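Putative esterase (PDB 5VOL) probably hydrolyses ferulic acid esters of plant arabinoxylan, as a calcium-binding carbohydrate esterase family 1 enzyme of the alpha/beta-hydrolase fold. Local coordinates at residues G99-D102 and Y108-F111. Sequence-based numbering, arbitrary orientation.
Sequences GYFD and YETF
The CA atoms of F101 and E109, 4.9 Å apart, are the nearest such pair where the loop following strand 83-87 of the central alpha/beta-hydrolase sheet packs against the first turn of helix 108-123, away from the calcium sites. Five residues, most of them in a short antiparallel hairpin, lead from one segment to the other. D102 reaches the amino end of the helix: its OD2 accepts the T110 OG1 hydroxyl at 2.6 Å through the syn lone pair, while OD1, whose position is less certain, takes the T110 N-H (3.0 Å, 159°). T110 has OG1 beside its own backbone N (chi1 -64°), which brings the hydroxyl to OD2. A short, acidic side chain suits this place, since first-turn amides have no earlier helical carbonyls to bind; an asparagine here, lacking the charge, would probably turn its NH2 toward a T110 donor and leave that donor without an acceptor.

E109 carries its carboxylate on an extended chain to the edge of the F101 ring, OE1 lying 3.6 Å from CD1. A water bridges this oxygen to D102 N, while R151 of helix 140-151 and H152 hold OE2. Deeper in, Y108 lies beside Y100, pointing the same way, their planes nearly perpendicular (85°). G99 O sits over one face of the Y108 ring, 3.6 Å from CG, and F111 CD2 over the other; G99's backbone angles would jam a CB against the preceding carbonyl. Thus a carboxylate meets helix-end donors on the more exposed side, while inside, buried phenols bind main-chain carbonyls, Y100 OH that of H51 and Y108 OH that of N88.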
loop_
_atom_site.group_PDB
_atom_site.type_symbol
_atom_site.label_atom_id
_atom_site.label_comp_id
_atom_site.label_asym_id
_atom_site.label_seq_id
_atom_site.Cartn_x
_atom_site.Cartn_y
_atom_site.Cartn_z
ATOM N N GLY C 99 1.081 -13.400 30.883
ATOM C CA GLY C 99 -0.352 -13.159 30.837
ATOM C C GLY C 99 -0.804 -11.831 31.398
ATOM O O GLY C 99 -0.050 -11.172 32.110
ATOM N N TYR C 100 -2.049 -11.456 31.094
ATOM C CA TYR C 100 -2.553 -10.104 31.360
ATOM C C TYR C 100 -3.726 -10.072 32.333
ATOM O O TYR C 100 -4.081 -9.010 32.832
ATOM C CB TYR C 100 -2.953 -9.413 30.023
ATOM C CG TYR C 100 -1.732 -9.151 29.174
ATOM C CD1 TYR C 100 -0.863 -8.125 29.502
ATOM C CD2 TYR C 100 -1.407 -9.975 28.100
ATOM C CE1 TYR C 100 0.289 -7.904 28.775
ATOM C CE2 TYR C 100 -0.258 -9.759 27.359
ATOM C CZ TYR C 100 0.584 -8.711 27.706
ATOM O OH TYR C 100 1.743 -8.461 27.008
ATOM N N PHE C 101 -4.329 -11.224 32.613
ATOM C CA PHE C 101 -5.505 -11.236 33.481
ATOM C C PHE C 101 -5.113 -11.690 34.894
ATOM O O PHE C 101 -4.030 -12.234 35.097
ATOM C CB PHE C 101 -6.586 -12.151 32.906
ATOM C CG PHE C 101 -6.806 -11.973 31.413
ATOM C CD1 PHE C 101 -6.989 -10.714 30.873
ATOM C CD2 PHE C 101 -6.826 -13.069 30.564
ATOM C CE1 PHE C 101 -7.192 -10.538 29.501
ATOM C CE2 PHE C 101 -7.030 -12.911 29.189
ATOM C CZ PHE C 101 -7.218 -11.638 28.658
ATOM N N ASP C 102 -5.995 -11.462 35.860
ATOM C CA ASP C 102 -5.756 -11.920 37.229
ATOM C C ASP C 102 -5.776 -13.436 37.309
ATOM O O ASP C 102 -6.769 -14.086 36.960
ATOM C CB ASP C 102 -6.785 -11.311 38.177
ATOM C CG ASP C 102 -6.356 -9.970 38.689
ATOM O OD1 ASP C 102 -5.297 -9.474 38.237
ATOM O OD2 ASP C 102 -7.056 -9.404 39.557
ATOM N N TYR C 108 -2.170 -9.838 37.646
ATOM C CA TYR C 108 -1.530 -8.871 36.758
ATOM C C TYR C 108 -2.481 -7.744 36.391
ATOM O O TYR C 108 -2.078 -6.585 36.303
ATOM C CB TYR C 108 -0.996 -9.559 35.490
ATOM C CG TYR C 108 -0.034 -8.682 34.717
ATOM C CD1 TYR C 108 1.323 -8.686 35.002
ATOM C CD2 TYR C 108 -0.495 -7.818 33.725
ATOM C CE1 TYR C 108 2.203 -7.879 34.302
ATOM C CE2 TYR C 108 0.376 -7.002 33.026
ATOM C CZ TYR C 108 1.720 -7.038 33.314
ATOM O OH TYR C 108 2.591 -6.229 32.620
ATOM N N GLU C 109 -3.749 -8.062 36.192
ATOM C CA GLU C 109 -4.700 -7.032 35.799
ATOM C C GLU C 109 -4.865 -6.010 36.927
ATOM O O GLU C 109 -4.952 -4.791 36.694
ATOM C CB GLU C 109 -6.045 -7.657 35.427
ATOM C CG GLU C 109 -7.046 -6.683 34.786
ATOM C CD GLU C 109 -8.201 -7.399 34.112
ATOM O OE1 GLU C 109 -7.975 -8.507 33.588
ATOM O OE2 GLU C 109 -9.339 -6.868 34.105
ATOM N N THR C 110 -4.889 -6.501 38.164
ATOM C CA THR C 110 -5.021 -5.607 39.300
ATOM C C THR C 110 -3.787 -4.716 39.373
ATOM O O THR C 110 -3.889 -3.527 39.672
ATOM C CB THR C 110 -5.200 -6.393 40.639
ATOM O OG1 THR C 110 -6.430 -7.124 40.595
ATOM C CG2 THR C 110 -5.224 -5.442 41.814
ATOM N N PHE C 111 -2.623 -5.292 39.077
ATOM C CA PHE C 111 -1.395 -4.505 38.988
ATOM C C PHE C 111 -1.529 -3.440 37.886
ATOM O O PHE C 111 -1.155 -2.281 38.069
ATOM C CB PHE C 111 -0.185 -5.402 38.703
ATOM C CG PHE C 111 0.916 -4.712 37.924
ATOM C CD1 PHE C 111 1.713 -3.754 38.524
ATOM C CD2 PHE C 111 1.135 -5.021 36.589
ATOM C CE1 PHE C 111 2.715 -3.119 37.815
ATOM C CE2 PHE C 111 2.141 -4.411 35.875
ATOM C CZ PHE C 111 2.928 -3.447 36.476
HETATM O O HOH W 1 -8.623 -10.491 35.391
#